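Local coordinates for protein iron superoxide dismutase (Trypanosoma cruzi, PDB 2GPC) that catalyses, as an iron-dependent superoxide dismutase, the conversion of superoxide into molecular oxygen and hydrogen peroxide, at residues Glu97-Phe102 with Gly134-Val138; Glu111-Val115 with Lys137-Thr141; Val115-His119 with Arg174-Val178. All coordinates share one frame; numbering follows the deposited sequence.

Contact 1 of 3, residues Glu97-Phe102 with Gly134-Val138; sequences EINASF and GKLKV
Leu136 points from an edge strand toward helix 97-102, meeting Glu97, Ile98, Ser101 and Phe102 in the alpha+beta C-terminal domain of the Fe/Mn superoxide dismutases. Helix 97-102 runs steeply across strand 135-138, at 75° with the axes 7.2 Å apart. The two branches of Leu136 part here: CD2 meets both Glu97 CB and Ile98, 3.9 Å from Ile98 CG1, while CD1 is against Glu97 OE1. Ser101 makes the polar link. Ser101 OG, anti to the carbonyl carbon (chi1 -75°), accepts the Leu136 N-H at 2.7 Å with an angle of 156° at the hydrogen, so a helix hydroxyl satisfies a strand amide. The Phe102 side chain crosses that of Leu136 at about a right angle; Phe102 CE2 is 3.7 Å from Leu136 CB. Farther along the strand, the amide N of Val138 sits near the plane of the ring, at its edge, and Phe102 CE1 packs 4.0 Å from Val138 CG2. Phe108 meets this ring and Leu127 also touches the side chain. At the strand's beginning, Lys135 bends back and gives the Ala100 carbonyl a weak bond from NZ. Glu97 is salt-bridged to Lys93 through OE2 and to Lys129 through OE1. A water completes the contact, donating to Glu97 OE1 at 2.5 Å and to Gly134 O at 2.6 Å.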
loop_
_atom_site.group_PDB
_atom_site.type_symbol
_atom_site.label_atom_id
_atom_site.label_comp_id
_atom_site.label_asym_id
_atom_site.label_seq_id
_atom_site.Cartn_x
_atom_site.Cartn_y
_atom_site.Cartn_z
ATOM N N GLU A 97 -6.342 -1.689 -32.178
ATOM C CA GLU A 97 -7.130 -2.365 -31.149
ATOM C C GLU A 97 -7.519 -1.374 -30.045
ATOM O O GLU A 97 -8.636 -1.408 -29.553
ATOM C CB GLU A 97 -6.378 -3.599 -30.604
ATOM C CG GLU A 97 -6.166 -4.673 -31.685
ATOM C CD GLU A 97 -6.107 -6.105 -31.173
ATOM O OE1 GLU A 97 -6.733 -6.436 -30.146
ATOM O OE2 GLU A 97 -5.443 -6.926 -31.833
ATOM N N ILE A 98 -6.615 -0.462 -29.695
ATOM C CA ILE A 98 -6.940 0.579 -28.713
ATOM C C ILE A 98 -8.060 1.500 -29.224
ATOM O O ILE A 98 -9.015 1.791 -28.501
ATOM C CB ILE A 98 -5.678 1.379 -28.309
ATOM C CG1 ILE A 98 -4.836 0.534 -27.351
ATOM C CG2 ILE A 98 -6.054 2.719 -27.636
ATOM C CD1 ILE A 98 -3.505 1.127 -26.995
ATOM N N ASN A 99 -7.950 1.927 -30.469
ATOM C CA ASN A 99 -8.954 2.801 -31.079
ATOM C C ASN A 99 -10.328 2.109 -31.148
ATOM O O ASN A 99 -11.345 2.727 -30.879
ATOM C CB ASN A 99 -8.510 3.225 -32.487
ATOM C CG ASN A 99 -7.316 4.170 -32.477
ATOM O OD1 ASN A 99 -7.025 4.824 -31.466
ATOM N ND2 ASN A 99 -6.597 4.224 -33.601
ATOM N N ALA A 100 -10.339 0.820 -31.484
ATOM C CA ALA A 100 -11.572 0.041 -31.596
ATOM C C ALA A 100 -12.282 -0.175 -30.259
ATOM O O ALA A 100 -13.514 -0.232 -30.215
ATOM C CB ALA A 100 -11.292 -1.297 -32.242
ATOM N N SER A 101 -11.512 -0.290 -29.178
ATOM C CA SER A 101 -12.057 -0.588 -27.857
ATOM C C SER A 101 -12.370 0.660 -27.049
ATOM O O SER A 101 -13.317 0.657 -26.260
ATOM C CB SER A 101 -11.084 -1.464 -27.058
ATOM O OG SER A 101 -11.100 -2.803 -27.516
ATOM N N PHE A 102 -11.582 1.716 -27.239
ATOM C CA PHE A 102 -11.674 2.934 -26.416
ATOM C C PHE A 102 -12.107 4.188 -27.181
ATOM O O PHE A 102 -12.410 5.211 -26.562
ATOM C CB PHE A 102 -10.333 3.220 -25.731
ATOM C CG PHE A 102 -9.894 2.141 -24.776
ATOM C CD1 PHE A 102 -10.475 2.022 -23.529
ATOM C CD2 PHE A 102 -8.897 1.248 -25.126
ATOM C CE1 PHE A 102 -10.070 1.023 -22.646
ATOM C CE2 PHE A 102 -8.492 0.253 -24.252
ATOM C CZ PHE A 102 -9.088 0.138 -23.013
ATOM N N GLY A 134 -12.722 -10.145 -27.491
ATOM C CA GLY A 134 -11.715 -9.442 -28.272
ATOM C C GLY A 134 -11.473 -7.996 -27.854
ATOM O O GLY A 134 -10.552 -7.363 -28.364
ATOM N N LYS A 135 -12.265 -7.473 -26.918
ATOM C CA LYS A 135 -12.215 -6.044 -26.572
ATOM C C LYS A 135 -11.106 -5.783 -25.551
ATOM O O LYS A 135 -10.889 -6.581 -24.632
ATOM C CB LYS A 135 -13.567 -5.557 -26.017
ATOM C CG LYS A 135 -14.215 -4.402 -26.799
ATOM C CD LYS A 135 -14.801 -4.875 -28.121
ATOM C CE LYS A 135 -15.846 -3.908 -28.685
ATOM N NZ LYS A 135 -15.232 -2.923 -29.615
ATOM N N LEU A 136 -10.393 -4.676 -25.728
ATOM C CA LEU A 136 -9.417 -4.216 -24.748
ATOM C C LEU A 136 -10.141 -3.523 -23.594
ATOM O O LEU A 136 -11.182 -2.894 -23.799
ATOM C CB LEU A 136 -8.392 -3.284 -25.396
ATOM C CG LEU A 136 -7.138 -3.962 -25.965
ATOM C CD1 LEU A 136 -7.448 -5.260 -26.695
ATOM C CD2 LEU A 136 -6.377 -3.012 -26.865
ATOM N N LYS A 137 -9.597 -3.668 -22.383
ATOM C CA LYS A 137 -10.169 -3.060 -21.184
ATOM C C LYS A 137 -9.075 -2.586 -20.220
ATOM O O LYS A 137 -8.015 -3.200 -20.120
ATOM C CB LYS A 137 -11.057 -4.066 -20.446
ATOM C CG LYS A 137 -12.322 -4.462 -21.190
ATOM C CD LYS A 137 -13.053 -5.547 -20.417
ATOM C CE LYS A 137 -14.311 -6.014 -21.131
ATOM N NZ LYS A 137 -14.914 -7.136 -20.364
ATOM N N VAL A 138 -9.353 -1.488 -19.524
ATOM C CA VAL A 138 -8.534 -1.039 -18.413
ATOM C C VAL A 138 -9.092 -1.747 -17.193
ATOM O O VAL A 138 -10.315 -1.843 -17.015
ATOM C CB VAL A 138 -8.586 0.488 -18.222
ATOM C CG1 VAL A 138 -8.019 0.900 -16.849
ATOM C CG2 VAL A 138 -7.844 1.183 -19.331
HETATM O O HOH W 1 -9.005 -5.616 -29.609
#

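Contact 2 of 3, residues Glu111-Val115 with Lys137-Thr141; sequences EFTNV and KVYQT
Val115 holds CG1 anti to its own backbone N (chi1 166°), which sends that methyl toward Gln140 and turns CG2 onto Val138. Val138 has nearly the same torsion, 165°, with CG1 facing Val115 and CG2 facing Phe112. This is helix 105-118 packing on the three-stranded antiparallel sheet of the C-terminal domain: helix 111-115 runs almost parallel to edge strand 137-141, 12° between their directions and 8.6 Å between their axes.

The two valines reach toward each other tip to tip, Val115 CG2 lying 3.7 Å from Val138 CG1. One turn earlier, Phe112 offers its CB to the other methyl, 4.0 Å from Val138 CG2, which also lies near the plane of the phenyl ring at its edge; Trp182 and Ala125 are further neighbours of that ring. Glu111, extended to its carboxylate, runs alongside Val138, the two side chains pointing opposite ways, so that its aliphatic CG covers the valine while OE2 carries on to a water. That water donates to Glu111 OE2 and accepts the Val138 N-H, joining the helix to an amide on the sheet's edge.

Gln140 crosses Val115 obliquely, its CB 3.7 Å from Val115 CG1. Gln140 OE1 has a probable hydrogen bond with His119 ND1, which would steady the amide. A second water bridges the same end of the contact, donating to Val115 O at 2.7 Å and to Gln140 OE1 at 2.8 Å.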
loop_
_atom_site.group_PDB
_atom_site.type_symbol
_atom_site.label_atom_id
_atom_site.label_comp_id
_atom_site.label_asym_id
_atom_site.label_seq_id
_atom_site.Cartn_x
_atom_site.Cartn_y
_atom_site.Cartn_z
ATOM N N GLU A 111 -8.556 6.989 -19.240
ATOM C CA GLU A 111 -9.153 5.953 -18.400
ATOM C C GLU A 111 -8.080 5.215 -17.580
ATOM O O GLU A 111 -8.257 5.004 -16.390
ATOM C CB GLU A 111 -9.972 4.980 -19.246
ATOM C CG GLU A 111 -10.704 3.911 -18.447
ATOM C CD GLU A 111 -11.584 3.019 -19.307
ATOM O OE1 GLU A 111 -11.830 3.351 -20.491
ATOM O OE2 GLU A 111 -12.050 1.984 -18.788
ATOM N N PHE A 112 -6.966 4.858 -18.209
ATOM C CA PHE A 112 -5.879 4.167 -17.515
ATOM C C PHE A 112 -5.254 5.064 -16.445
ATOM O O PHE A 112 -5.058 4.623 -15.313
ATOM C CB PHE A 112 -4.828 3.673 -18.527
ATOM C CG PHE A 112 -3.714 2.859 -17.918
ATOM C CD1 PHE A 112 -2.679 3.476 -17.230
ATOM C CD2 PHE A 112 -3.688 1.471 -18.054
ATOM C CE1 PHE A 112 -1.632 2.722 -16.673
ATOM C CE2 PHE A 112 -2.651 0.716 -17.498
ATOM C CZ PHE A 112 -1.615 1.347 -16.818
ATOM N N THR A 113 -4.977 6.319 -16.801
ATOM C CA THR A 113 -4.436 7.317 -15.865
ATOM C C THR A 113 -5.298 7.452 -14.624
ATOM O O THR A 113 -4.804 7.353 -13.514
ATOM C CB THR A 113 -4.331 8.697 -16.538
ATOM O OG1 THR A 113 -3.415 8.642 -17.637
ATOM C CG2 THR A 113 -3.735 9.750 -15.595
ATOM N N ASN A 114 -6.587 7.664 -14.814
ATOM C CA ASN A 114 -7.478 7.875 -13.677
ATOM C C ASN A 114 -7.588 6.643 -12.773
ATOM O O ASN A 114 -7.627 6.774 -11.550
ATOM C CB ASN A 114 -8.839 8.371 -14.158
ATOM C CG ASN A 114 -8.759 9.783 -14.746
ATOM O OD1 ASN A 114 -7.811 10.538 -14.471
ATOM N ND2 ASN A 114 -9.751 10.146 -15.550
ATOM N N VAL A 115 -7.603 5.456 -13.369
ATOM C CA VAL A 115 -7.539 4.213 -12.594
ATOM C C VAL A 115 -6.202 4.093 -11.821
ATOM O O VAL A 115 -6.189 3.794 -10.638
ATOM C CB VAL A 115 -7.748 2.970 -13.512
ATOM C CG1 VAL A 115 -7.356 1.687 -12.815
ATOM C CG2 VAL A 115 -9.194 2.889 -13.970
ATOM N N LYS A 137 -9.597 -3.668 -22.383
ATOM C CA LYS A 137 -10.169 -3.060 -21.184
ATOM C C LYS A 137 -9.075 -2.586 -20.220
ATOM O O LYS A 137 -8.015 -3.200 -20.120
ATOM C CB LYS A 137 -11.057 -4.066 -20.446
ATOM C CG LYS A 137 -12.322 -4.462 -21.190
ATOM C CD LYS A 137 -13.053 -5.547 -20.417
ATOM C CE LYS A 137 -14.311 -6.014 -21.131
ATOM N NZ LYS A 137 -14.914 -7.136 -20.364
ATOM N N VAL A 138 -9.353 -1.488 -19.524
ATOM C CA VAL A 138 -8.534 -1.039 -18.413
ATOM C C VAL A 138 -9.092 -1.747 -17.193
ATOM O O VAL A 138 -10.315 -1.843 -17.015
ATOM C CB VAL A 138 -8.586 0.488 -18.222
ATOM C CG1 VAL A 138 -8.019 0.900 -16.849
ATOM C CG2 VAL A 138 -7.844 1.183 -19.331
ATOM N N TYR A 139 -8.186 -2.219 -16.353
ATOM C CA TYR A 139 -8.489 -3.154 -15.283
ATOM C C TYR A 139 -7.503 -2.879 -14.151
ATOM O O TYR A 139 -6.357 -2.584 -14.409
ATOM C CB TYR A 139 -8.293 -4.560 -15.842
ATOM C CG TYR A 139 -8.557 -5.697 -14.890
ATOM C CD1 TYR A 139 -9.828 -5.913 -14.367
ATOM C CD2 TYR A 139 -7.539 -6.571 -14.535
ATOM C CE1 TYR A 139 -10.074 -6.963 -13.510
ATOM C CE2 TYR A 139 -7.778 -7.623 -13.680
ATOM C CZ TYR A 139 -9.047 -7.810 -13.176
ATOM O OH TYR A 139 -9.286 -8.855 -12.326
ATOM N N GLN A 140 -7.946 -2.934 -12.904
ATOM C CA GLN A 140 -7.033 -2.774 -11.774
ATOM C C GLN A 140 -7.081 -3.999 -10.877
ATOM O O GLN A 140 -8.113 -4.672 -10.770
ATOM C CB GLN A 140 -7.376 -1.522 -10.974
ATOM C CG GLN A 140 -8.736 -1.549 -10.294
ATOM C CD GLN A 140 -9.240 -0.159 -10.003
ATOM O OE1 GLN A 140 -8.584 0.610 -9.295
ATOM N NE2 GLN A 140 -10.384 0.190 -10.581
ATOM N N THR A 141 -5.952 -4.310 -10.258
ATOM C CA THR A 141 -5.933 -5.318 -9.209
ATOM C C THR A 141 -5.437 -4.693 -7.920
ATOM O O THR A 141 -4.729 -3.682 -7.931
ATOM C CB THR A 141 -5.101 -6.549 -9.613
ATOM O OG1 THR A 141 -3.735 -6.185 -9.884
ATOM C CG2 THR A 141 -5.616 -7.147 -10.907
HETATM O O HOH W 2 -12.169 -0.478 -19.938
HETATM O O HOH W 3 -8.529 3.431 -9.437
#

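Contact 3 of 3, residues Val115-His119 with Arg174-Val178; sequences VAVGH and RAAYV
The nearest CA atoms, those of Val117 and Ala175, are 5.7 Å apart, where the last turn of one helix meets the first turn of another. Residues 115-118 are helical and His119 is the first to leave helical angles, while 174-178 is helical throughout.

Arg174 reaches across to this helix end. CG is anti to the backbone N (chi1 -165°), and a bend at chi3 brings the guanidinium edge to two backbone carbonyls. Arg174 NH1 donates to Ala116 O at 2.9 Å, tilted 18° from that carbonyl's plane, and to His119 O at 2.8 Å, in the carbonyl plane on a lone pair. NH2 adds a weak bond to His119 O. An arginine thus gathers the carbonyls of a helix C-terminal end, where its cation probably complements their partial negative charge. Arg174 NE is hydrogen-bonded to Tyr166 OH.

Beside this polar grip, Val178 CG2 packs 3.9 Å from Val117 CG2 and also touches the Ala116 methyl; Val117 CG2 also touches Ala175 CA.

The contact therefore joins the C-terminal end of helix 105-118 to the start of helix 174-184, with strand 135-142 against Val115 and helix 167-170 against Ala176 and Tyr177.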
loop_
_atom_site.group_PDB
_atom_site.type_symbol
_atom_site.label_atom_id
_atom_site.label_comp_id
_atom_site.label_asym_id
_atom_site.label_seq_id
_atom_site.Cartn_x
_atom_site.Cartn_y
_atom_site.Cartn_z
ATOM N N VAL A 115 -7.603 5.456 -13.369
ATOM C CA VAL A 115 -7.539 4.213 -12.594
ATOM C C VAL A 115 -6.202 4.093 -11.821
ATOM O O VAL A 115 -6.189 3.794 -10.638
ATOM C CB VAL A 115 -7.748 2.970 -13.512
ATOM C CG1 VAL A 115 -7.356 1.687 -12.815
ATOM C CG2 VAL A 115 -9.194 2.889 -13.970
ATOM N N ALA A 116 -5.087 4.332 -12.502
ATOM C CA ALA A 116 -3.765 4.208 -11.892
ATOM C C ALA A 116 -3.561 5.211 -10.751
ATOM O O ALA A 116 -3.021 4.855 -9.705
ATOM C CB ALA A 116 -2.682 4.369 -12.940
ATOM N N VAL A 117 -3.996 6.452 -10.953
ATOM C CA VAL A 117 -3.809 7.514 -9.962
ATOM C C VAL A 117 -4.843 7.394 -8.837
ATOM O O VAL A 117 -4.550 7.703 -7.680
ATOM C CB VAL A 117 -3.849 8.929 -10.615
ATOM C CG1 VAL A 117 -3.764 10.022 -9.566
ATOM C CG2 VAL A 117 -2.709 9.091 -11.616
ATOM N N GLY A 118 -6.038 6.923 -9.165
ATOM C CA GLY A 118 -7.123 6.831 -8.195
ATOM C C GLY A 118 -7.154 5.550 -7.365
ATOM O O GLY A 118 -7.962 5.450 -6.447
ATOM N N HIS A 119 -6.308 4.562 -7.668
ATOM C CA HIS A 119 -6.394 3.281 -6.963
ATOM C C HIS A 119 -6.021 3.501 -5.504
ATOM O O HIS A 119 -4.967 4.057 -5.211
ATOM C CB HIS A 119 -5.484 2.216 -7.575
ATOM C CG HIS A 119 -5.639 0.868 -6.945
ATOM N ND1 HIS A 119 -6.598 -0.039 -7.349
ATOM C CD2 HIS A 119 -4.976 0.283 -5.919
ATOM C CE1 HIS A 119 -6.508 -1.131 -6.606
ATOM N NE2 HIS A 119 -5.531 -0.961 -5.732
ATOM N N ARG A 174 1.972 10.453 -6.990
ATOM C CA ARG A 174 1.726 9.343 -7.898
ATOM C C ARG A 174 1.305 9.826 -9.280
ATOM O O ARG A 174 1.619 9.174 -10.276
ATOM C CB ARG A 174 0.646 8.410 -7.355
ATOM C CG ARG A 174 0.627 7.064 -8.085
ATOM C CD ARG A 174 -0.613 6.268 -7.858
ATOM N NE ARG A 174 -0.728 5.839 -6.475
ATOM C CZ ARG A 174 -1.769 5.198 -5.986
ATOM N NH1 ARG A 174 -2.795 4.898 -6.773
ATOM N NH2 ARG A 174 -1.786 4.851 -4.703
ATOM N N ALA A 175 0.586 10.947 -9.350
ATOM C CA ALA A 175 0.213 11.516 -10.651
ATOM C C ALA A 175 1.447 11.793 -11.521
ATOM O O ALA A 175 1.453 11.489 -12.704
ATOM C CB ALA A 175 -0.599 12.778 -10.476
ATOM N N ALA A 176 2.495 12.349 -10.924
ATOM C CA ALA A 176 3.724 12.646 -11.662
ATOM C C ALA A 176 4.431 11.368 -12.098
ATOM O O ALA A 176 5.008 11.298 -13.184
ATOM C CB ALA A 176 4.656 13.522 -10.832
ATOM N N TYR A 177 4.366 10.352 -11.247
ATOM C CA TYR A 177 4.951 9.052 -11.551
ATOM C C TYR A 177 4.248 8.410 -12.742
ATOM O O TYR A 177 4.900 7.820 -13.602
ATOM C CB TYR A 177 4.855 8.141 -10.312
ATOM C CG TYR A 177 4.931 6.658 -10.588
ATOM C CD1 TYR A 177 6.102 6.067 -11.075
ATOM C CD2 TYR A 177 3.833 5.834 -10.351
ATOM C CE1 TYR A 177 6.165 4.685 -11.328
ATOM C CE2 TYR A 177 3.886 4.464 -10.598
ATOM C CZ TYR A 177 5.056 3.892 -11.088
ATOM O OH TYR A 177 5.109 2.519 -11.309
ATOM N N VAL A 178 2.922 8.527 -12.793
ATOM C CA VAL A 178 2.151 7.952 -13.892
ATOM C C VAL A 178 2.424 8.698 -15.194
ATOM O O VAL A 178 2.485 8.079 -16.249
ATOM C CB VAL A 178 0.636 7.896 -13.563
ATOM C CG1 VAL A 178 -0.214 7.551 -14.807
ATOM C CG2 VAL A 178 0.402 6.872 -12.477
#

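All three contacts fall inside the C-terminal domain: contact 1 uses helix 92-102, contacts 2 and 3 helix 105-118, the next in the chain. Contacts 1 and 2 lie about 12 Å apart between centres and share Lys137 and Val138 on edge strand 135-142, so the two helices cover overlapping parts of one strand; Phe102 touches Glu111 between them. Contacts 2 and 3, about 10 Å apart, share Val115 on helix 105-118, and a probable Gln140-His119 hydrogen bond joins them. Contacts 1 and 3 are about 21 Å apart and alternate along the chain. Helix 105-118 thus ties the sheet's edge to helix 174-184, which follows the metal ligands Asp160 and His164 in sequence.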